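Local coordinates for protein ribokinase RBSK (Mycobacterium tuberculosis, PDB 3GO6) that probably phosphorylates D-ribose at O-5 with ATP and magnesium, yielding D-ribose 5-phosphate for nucleotide and amino-acid synthesis or the pentose phosphate pathway, at residues L147-Q150 against L151-V155; R163-S167 against A168-V172; G247-F250 against A251-A255. All coordinates share one frame; numbering follows the deposited sequence.

Contact 1 of 3, residues L147-Q150 against L151-V155. With RIB (alpha-D-ribofuranose), chain C.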
loop_
_atom_site.group_PDB
_atom_site.type_symbol
_atom_site.label_atom_id
_atom_site.label_comp_id
_atom_site.label_asym_id
_atom_site.label_seq_id
_atom_site.Cartn_x
_atom_site.Cartn_y
_atom_site.Cartn_z
ATOM N N LEU A 147 -21.754 -18.095 -15.332
ATOM C CA LEU A 147 -20.542 -17.290 -15.492
ATOM C C LEU A 147 -20.645 -16.055 -14.590
ATOM O O LEU A 147 -21.630 -15.332 -14.637
ATOM C CB LEU A 147 -20.333 -16.844 -16.948
ATOM C CG LEU A 147 -19.389 -15.631 -17.113
ATOM C CD1 LEU A 147 -17.924 -16.001 -16.999
ATOM C CD2 LEU A 147 -19.650 -14.872 -18.380
ATOM N N LEU A 148 -19.642 -15.831 -13.744
ATOM C CA LEU A 148 -19.592 -14.602 -12.972
ATOM C C LEU A 148 -18.330 -13.819 -13.352
ATOM O O LEU A 148 -17.207 -14.361 -13.328
ATOM C CB LEU A 148 -19.661 -14.925 -11.466
ATOM C CG LEU A 148 -19.447 -13.779 -10.476
ATOM C CD1 LEU A 148 -20.510 -12.691 -10.641
ATOM C CD2 LEU A 148 -19.407 -14.302 -9.042
ATOM N N THR A 149 -18.508 -12.553 -13.709
ATOM C CA THR A 149 -17.389 -11.731 -14.147
ATOM C C THR A 149 -17.477 -10.319 -13.550
ATOM O O THR A 149 -18.534 -9.928 -13.051
ATOM C CB THR A 149 -17.286 -11.728 -15.709
ATOM O OG1 THR A 149 -15.999 -11.258 -16.110
ATOM C CG2 THR A 149 -18.364 -10.867 -16.338
ATOM N N GLN A 150 -16.354 -9.599 -13.535
ATOM C CA GLN A 150 -16.290 -8.211 -13.040
ATOM C C GLN A 150 -15.382 -7.443 -13.981
ATOM O O GLN A 150 -14.933 -7.994 -14.987
ATOM C CB GLN A 150 -15.762 -8.081 -11.584
ATOM C CG GLN A 150 -16.037 -9.297 -10.677
ATOM C CD GLN A 150 -15.146 -10.503 -11.038
ATOM O OE1 GLN A 150 -14.027 -10.327 -11.522
ATOM N NE2 GLN A 150 -15.646 -11.715 -10.806
ATOM N N LEU A 151 -15.119 -6.178 -13.659
ATOM C CA LEU A 151 -14.576 -5.264 -14.649
ATOM C C LEU A 151 -13.163 -4.743 -14.372
ATOM O O LEU A 151 -12.767 -3.714 -14.942
ATOM C CB LEU A 151 -15.573 -4.109 -14.898
ATOM C CG LEU A 151 -17.062 -4.465 -15.117
ATOM C CD1 LEU A 151 -17.910 -3.210 -15.314
ATOM C CD2 LEU A 151 -17.248 -5.415 -16.295
ATOM N N GLU A 152 -12.384 -5.443 -13.535
ATOM C CA GLU A 152 -10.959 -5.081 -13.390
ATOM C C GLU A 152 -10.117 -5.655 -14.538
ATOM O O GLU A 152 -9.053 -5.117 -14.877
ATOM C CB GLU A 152 -10.378 -5.534 -12.043
ATOM C CG GLU A 152 -11.124 -4.985 -10.798
ATOM C CD GLU A 152 -10.448 -5.419 -9.480
ATOM O OE1 GLU A 152 -9.523 -6.286 -9.504
ATOM O OE2 GLU A 152 -10.814 -4.867 -8.423
ATOM N N ILE A 153 -10.593 -6.752 -15.120
ATOM C CA ILE A 153 -10.027 -7.303 -16.343
ATOM C C ILE A 153 -10.585 -6.475 -17.541
ATOM O O ILE A 153 -11.538 -5.709 -17.366
ATOM C CB ILE A 153 -10.438 -8.790 -16.485
ATOM C CG1 ILE A 153 -11.984 -8.930 -16.494
ATOM C CG2 ILE A 153 -9.811 -9.620 -15.348
ATOM C CD1 ILE A 153 -12.503 -10.315 -16.932
ATOM N N PRO A 154 -10.003 -6.630 -18.751
ATOM C CA PRO A 154 -10.553 -5.925 -19.921
ATOM C C PRO A 154 -12.043 -6.218 -20.113
ATOM O O PRO A 154 -12.460 -7.379 -20.048
ATOM C CB PRO A 154 -9.741 -6.499 -21.090
ATOM C CG PRO A 154 -8.400 -6.882 -20.447
ATOM C CD PRO A 154 -8.815 -7.448 -19.100
ATOM N N VAL A 155 -12.848 -5.179 -20.335
ATOM C CA VAL A 155 -14.282 -5.407 -20.557
ATOM C C VAL A 155 -14.510 -6.321 -21.772
ATOM O O VAL A 155 -15.416 -7.150 -21.765
ATOM C CB VAL A 155 -15.112 -4.090 -20.632
ATOM C CG1 VAL A 155 -16.607 -4.417 -20.780
ATOM C CG2 VAL A 155 -14.914 -3.277 -19.357
HETATM O O5 RIB C . -13.813 -6.148 -3.370
HETATM C C5 RIB C . -12.525 -6.091 -2.718
HETATM C C4 RIB C . -11.435 -6.484 -3.733
HETATM O O4 RIB C . -11.321 -5.423 -4.703
HETATM C C3 RIB C . -10.050 -6.597 -3.120
HETATM O O3 RIB C . -9.651 -7.952 -2.793
HETATM C C2 RIB C . -9.138 -5.938 -4.139
HETATM O O2 RIB C . -8.154 -6.849 -4.642
HETATM C C1 RIB C . -10.014 -5.376 -5.249
HETATM O O1 RIB C . -9.994 -6.201 -6.421
HETATM O O HOH W 1 -12.358 -8.333 -12.329
#
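Ile153 folds back on Thr149 and Gln150 at the end of strand 146-149, where the chain leaves the central sheet of a PfkB-family, ribokinase-like fold. A strand's C-terminal end carrying a ligand-binding loop is a recurrent principle of alpha/beta enzymes, and this turn is a compact example.

Van der Waals contacts come first, and in both a carbon of Ile153 meets an oxygen. Ile153 CG1 lies 3.4 Å from Gln150 O, and its CD1 reaches on to Thr149 OG1 at 3.7 Å, the two side chains crossing at about a right angle. With chi1 at 58°, CG1 sits between the backbone N and the carbonyl carbon of Ile153, which turns this branch back over the strand end. Gln150 O has no polar partner in the model, so this buried carbonyl meets hydrocarbon instead. Leu151 takes another course, packing on Leu186 and Leu189 of helix 183-192.

Polar groups at the strand end are held from outside the turn. Thr149 OG1 is hydrogen-bonded to Val25 O of the adjacent strand, and Gln150 NE2 to Gln62 OE1 of helix 58-68. The Gln150 chain bends at chi2 (73°), which brings its amide back beside the strand. A water links the two halves of the turn: it donates to Gln150 OE1 at 2.7 Å and accepts from Glu152 N at 3.1 Å.

Ligand binding falls to Glu152, whose chain is extended beyond CG and carries the carboxylate out to the sugar. Ser27 OG and Asn29 ND2 both bond to OE1, which probably limits rotation of the carboxylate and leaves the other oxygen directed at ribose. That bond is short: O1 of the ribofuranose donates to Glu152 OE2 at 2.5 Å.

Contact 2 of 3, residues R163-S167 against A168-V172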
loop_
_atom_site.group_PDB
_atom_site.type_symbol
_atom_site.label_atom_id
_atom_site.label_comp_id
_atom_site.label_asym_id
_atom_site.label_seq_id
_atom_site.Cartn_x
_atom_site.Cartn_y
_atom_site.Cartn_z
ATOM N N ARG A 163 -20.448 -13.975 -24.035
ATOM C CA ARG A 163 -20.994 -14.500 -25.302
ATOM C C ARG A 163 -20.852 -16.016 -25.405
ATOM O O ARG A 163 -21.790 -16.698 -25.841
ATOM C CB ARG A 163 -20.357 -13.814 -26.508
ATOM C CG ARG A 163 -20.889 -12.418 -26.742
ATOM C CD ARG A 163 -20.000 -11.628 -27.684
ATOM N NE ARG A 163 -20.657 -10.379 -28.046
ATOM C CZ ARG A 163 -20.065 -9.354 -28.648
ATOM N NH1 ARG A 163 -18.775 -9.405 -28.964
ATOM N NH2 ARG A 163 -20.772 -8.263 -28.919
ATOM N N ALA A 164 -19.693 -16.539 -24.993
ATOM C CA ALA A 164 -19.485 -17.997 -24.913
ATOM C C ALA A 164 -20.452 -18.654 -23.927
ATOM O O ALA A 164 -21.145 -19.615 -24.271
ATOM C CB ALA A 164 -18.055 -18.304 -24.539
ATOM N N ALA A 165 -20.522 -18.120 -22.707
ATOM C CA ALA A 165 -21.448 -18.632 -21.705
ATOM C C ALA A 165 -22.888 -18.637 -22.214
ATOM O O ALA A 165 -23.609 -19.616 -22.029
ATOM C CB ALA A 165 -21.351 -17.821 -20.396
ATOM N N GLN A 166 -23.307 -17.549 -22.852
ATOM C CA GLN A 166 -24.695 -17.451 -23.294
ATOM C C GLN A 166 -25.050 -18.454 -24.396
ATOM O O GLN A 166 -26.160 -18.997 -24.411
ATOM C CB GLN A 166 -25.045 -16.037 -23.742
ATOM C CG GLN A 166 -26.514 -15.739 -23.540
ATOM C CD GLN A 166 -26.792 -14.266 -23.468
ATOM O OE1 GLN A 166 -26.490 -13.534 -24.408
ATOM N NE2 GLN A 166 -27.381 -13.814 -22.351
ATOM N N SER A 167 -24.105 -18.701 -25.302
ATOM C CA SER A 167 -24.290 -19.721 -26.334
ATOM C C SER A 167 -24.565 -21.084 -25.724
ATOM O O SER A 167 -25.361 -21.851 -26.264
ATOM C CB SER A 167 -23.073 -19.797 -27.253
ATOM O OG SER A 167 -23.009 -18.637 -28.062
ATOM N N ALA A 168 -23.915 -21.373 -24.596
ATOM C CA ALA A 168 -24.088 -22.641 -23.881
ATOM C C ALA A 168 -25.227 -22.580 -22.859
ATOM O O ALA A 168 -25.371 -23.479 -22.021
ATOM C CB ALA A 168 -22.779 -23.055 -23.211
ATOM N N ASP A 169 -26.041 -21.530 -22.967
ATOM C CA ASP A 169 -27.174 -21.243 -22.065
ATOM C C ASP A 169 -26.814 -21.229 -20.571
ATOM O O ASP A 169 -27.625 -21.614 -19.727
ATOM C CB ASP A 169 -28.409 -22.127 -22.371
ATOM C CG ASP A 169 -29.710 -21.615 -21.691
ATOM O OD1 ASP A 169 -29.988 -20.379 -21.700
ATOM O OD2 ASP A 169 -30.465 -22.463 -21.143
ATOM N N ALA A 170 -25.602 -20.763 -20.260
ATOM C CA ALA A 170 -25.221 -20.436 -18.880
ATOM C C ALA A 170 -25.738 -19.051 -18.506
ATOM O O ALA A 170 -25.860 -18.170 -19.368
ATOM C CB ALA A 170 -23.724 -20.478 -18.724
ATOM N N VAL A 171 -26.014 -18.849 -17.220
ATOM C CA VAL A 171 -26.342 -17.520 -16.717
ATOM C C VAL A 171 -25.151 -16.547 -16.868
ATOM O O VAL A 171 -24.038 -16.849 -16.440
ATOM C CB VAL A 171 -26.768 -17.580 -15.235
ATOM C CG1 VAL A 171 -27.027 -16.161 -14.680
ATOM C CG2 VAL A 171 -27.992 -18.473 -15.070
ATOM N N VAL A 172 -25.392 -15.385 -17.472
ATOM C CA VAL A 172 -24.385 -14.329 -17.517
ATOM C C VAL A 172 -24.615 -13.375 -16.336
ATOM O O VAL A 172 -25.599 -12.643 -16.291
ATOM C CB VAL A 172 -24.368 -13.562 -18.859
ATOM C CG1 VAL A 172 -23.362 -12.432 -18.801
ATOM C CG2 VAL A 172 -24.037 -14.514 -20.024
HETATM O O HOH W 2 -27.655 -16.925 -20.803
#
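Ala165 and Ala170 touch through their CB atoms, 3.9 Å apart, at a Schellman motif that ends helix 155-167 before the chain turns into strand 171-175. The corner belongs to a beta-alpha-beta unit made by strand 146-149, this helix and strand 171-175, and illustrates how a helix can stop and a strand begin within a few residues.

Two backbone bonds define the motif. Ala170 N donates to Ala165 O at 2.9 Å, and Asp169 N to Gln166 O, also at 2.9 Å. In the second the donor stands 70° above the carbonyl plane, far from the direction of a lone pair. Asp169, the C-prime residue, makes this reversal possible with its positive phi of 53°. One step earlier, Ala168 N still makes a helical bond to Ala164 O at 3.3 Å.

Side chains add a few contacts across the turn. Ala170 CB also rests 3.4 Å from Ala165 O, while Val172 CG2 touches both CB and NE2 of Gln166, each at 4.1 Å. The glutamine and valine cross at about a right angle. Gln166 has CG anti to its N (chi1 -152°) and runs on extended, carrying the amide past the valine to Ile192 O, which takes a hydrogen bond from NE2.

Farther out, Ala165 packs on Leu147 of the preceding strand, and Val172 N is hydrogen-bonded to OD2 of Asp194. A water donates to Ala170 O and has a weak link to Gln166 NE2. On the exposed side, Ser167 turns its hydroxyl back along the helix, so Arg163 O accepts from both the N and the OG of Ser167, which approach from opposite faces of the carbonyl plane, OG at 3.2 Å.

Contact 3 of 3, residues G247-F250 against A251-A255. With RIB (alpha-D-ribofuranose), chain C.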
loop_
_atom_site.group_PDB
_atom_site.type_symbol
_atom_site.label_atom_id
_atom_site.label_comp_id
_atom_site.label_asym_id
_atom_site.label_seq_id
_atom_site.Cartn_x
_atom_site.Cartn_y
_atom_site.Cartn_z
ATOM N N GLY A 247 -19.013 -7.325 -0.481
ATOM C CA GLY A 247 -19.664 -7.291 -1.797
ATOM C C GLY A 247 -19.267 -8.471 -2.674
ATOM O O GLY A 247 -20.091 -9.023 -3.387
ATOM N N ASP A 248 -17.988 -8.867 -2.620
ATOM C CA ASP A 248 -17.514 -10.046 -3.373
ATOM C C ASP A 248 -18.137 -11.305 -2.828
ATOM O O ASP A 248 -18.460 -12.213 -3.582
ATOM C CB ASP A 248 -15.987 -10.162 -3.287
ATOM C CG ASP A 248 -15.285 -9.039 -4.023
ATOM O OD1 ASP A 248 -15.873 -8.521 -5.009
ATOM O OD2 ASP A 248 -14.166 -8.652 -3.599
ATOM N N VAL A 249 -18.296 -11.366 -1.504
ATOM C CA VAL A 249 -18.991 -12.497 -0.876
ATOM C C VAL A 249 -20.442 -12.568 -1.360
ATOM O O VAL A 249 -20.918 -13.621 -1.790
ATOM C CB VAL A 249 -18.914 -12.458 0.683
ATOM C CG1 VAL A 249 -19.754 -13.599 1.278
ATOM C CG2 VAL A 249 -17.443 -12.601 1.160
ATOM N N PHE A 250 -21.147 -11.439 -1.309
ATOM C CA PHE A 250 -22.526 -11.386 -1.827
ATOM C C PHE A 250 -22.582 -11.942 -3.263
ATOM O O PHE A 250 -23.418 -12.798 -3.567
ATOM C CB PHE A 250 -23.047 -9.940 -1.755
ATOM C CG PHE A 250 -24.454 -9.762 -2.291
ATOM C CD1 PHE A 250 -25.532 -9.645 -1.403
ATOM C CD2 PHE A 250 -24.694 -9.686 -3.668
ATOM C CE1 PHE A 250 -26.846 -9.477 -1.882
ATOM C CE2 PHE A 250 -25.999 -9.526 -4.166
ATOM C CZ PHE A 250 -27.081 -9.417 -3.260
ATOM N N ALA A 251 -21.670 -11.493 -4.130
ATOM C CA ALA A 251 -21.700 -11.868 -5.552
ATOM C C ALA A 251 -21.420 -13.354 -5.757
ATOM O O ALA A 251 -22.112 -14.029 -6.541
ATOM C CB ALA A 251 -20.711 -11.022 -6.349
ATOM N N GLY A 252 -20.411 -13.871 -5.050
ATOM C CA GLY A 252 -20.039 -15.287 -5.187
ATOM C C GLY A 252 -21.146 -16.190 -4.692
ATOM O O GLY A 252 -21.454 -17.222 -5.313
ATOM N N VAL A 253 -21.752 -15.816 -3.570
ATOM C CA VAL A 253 -22.897 -16.585 -3.037
ATOM C C VAL A 253 -24.128 -16.507 -3.952
ATOM O O VAL A 253 -24.842 -17.511 -4.127
ATOM C CB VAL A 253 -23.249 -16.164 -1.590
ATOM C CG1 VAL A 253 -24.549 -16.859 -1.106
ATOM C CG2 VAL A 253 -22.088 -16.501 -0.684
ATOM N N LEU A 254 -24.373 -15.336 -4.535
ATOM C CA LEU A 254 -25.457 -15.203 -5.498
ATOM C C LEU A 254 -25.228 -16.167 -6.670
ATOM O O LEU A 254 -26.156 -16.900 -7.081
ATOM C CB LEU A 254 -25.615 -13.755 -5.984
ATOM C CG LEU A 254 -26.954 -13.470 -6.674
ATOM C CD1 LEU A 254 -28.071 -13.387 -5.625
ATOM C CD2 LEU A 254 -26.918 -12.179 -7.488
ATOM N N ALA A 255 -24.002 -16.181 -7.201
ATOM C CA ALA A 255 -23.655 -17.087 -8.312
ATOM C C ALA A 255 -23.841 -18.556 -7.934
ATOM O O ALA A 255 -24.301 -19.361 -8.758
ATOM C CB ALA A 255 -22.220 -16.841 -8.796
HETATM O O5 RIB C . -13.813 -6.148 -3.370
HETATM C C5 RIB C . -12.525 -6.091 -2.718
HETATM C C4 RIB C . -11.435 -6.484 -3.733
HETATM O O4 RIB C . -11.321 -5.423 -4.703
HETATM C C3 RIB C . -10.050 -6.597 -3.120
HETATM O O3 RIB C . -9.651 -7.952 -2.793
HETATM C C2 RIB C . -9.138 -5.938 -4.139
HETATM O O2 RIB C . -8.154 -6.849 -4.642
HETATM C C1 RIB C . -10.014 -5.376 -5.249
HETATM O O1 RIB C . -9.994 -6.201 -6.421
#
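Val249 and Val253 meet one turn apart on helix 246-257, which carries the predicted proton acceptor of this ribokinase-like fold near its N-terminal end. The helix illustrates how one end can serve a ligand while the rest is buried in the core.

The packed part follows the helical repeat. Val253 N donates to Val249 O at 2.9 Å, nearly along the C=O axis, and Val253 CG2 leans to 3.3 Å from the same oxygen; the valine branches CG1 of Val249 and CG2 of Val253 lie 4.2 Å apart. In Phe250 a chi1 of 179° sets the ring opposite the backbone N and swings it out from the helix, where Leu254 CD2 comes to 4.3 Å from CE2. Ile197 of strand 195-199 touches both residues, and helix 265-282 covers the phenylalanine and the valines.

The loose side is at Gly247, which is exposed, bonds through its O to Ala251 N at 3.0 Å, and lines the ADP site seen in a crystal structure of this protein. Next to it Asp248 is buried and held: its CB is directed away from the following turn, and its carboxylate reaches the ribose. Gln62 NE2 bonds to its OD1, and Asn61 ND2 to its OD2, which also accepts from ribose O5 at 2.5 Å.

In the fold
Contacts 1 and 3, with centres about 14 Å apart, converge on one ribose: the first binds it at O1 and the third at O5, the hydroxyl that is probably phosphorylated, so the sugar is held from both ends. Behind the pocket the two also pack directly, Leu148 CD2 lying 3.7 Å from Ala251 O and 3.8 Å from Ala255 CB. Contact 2 lies away from the annotated sites, at the other end of the helix that follows contact 1. It joins contact 1 through neighbouring strands, with Leu147 N 2.8 Å from Val171 O, a probable hydrogen bond. Contacts 2 and 3 do not touch, their nearest atoms being about 7 Å apart.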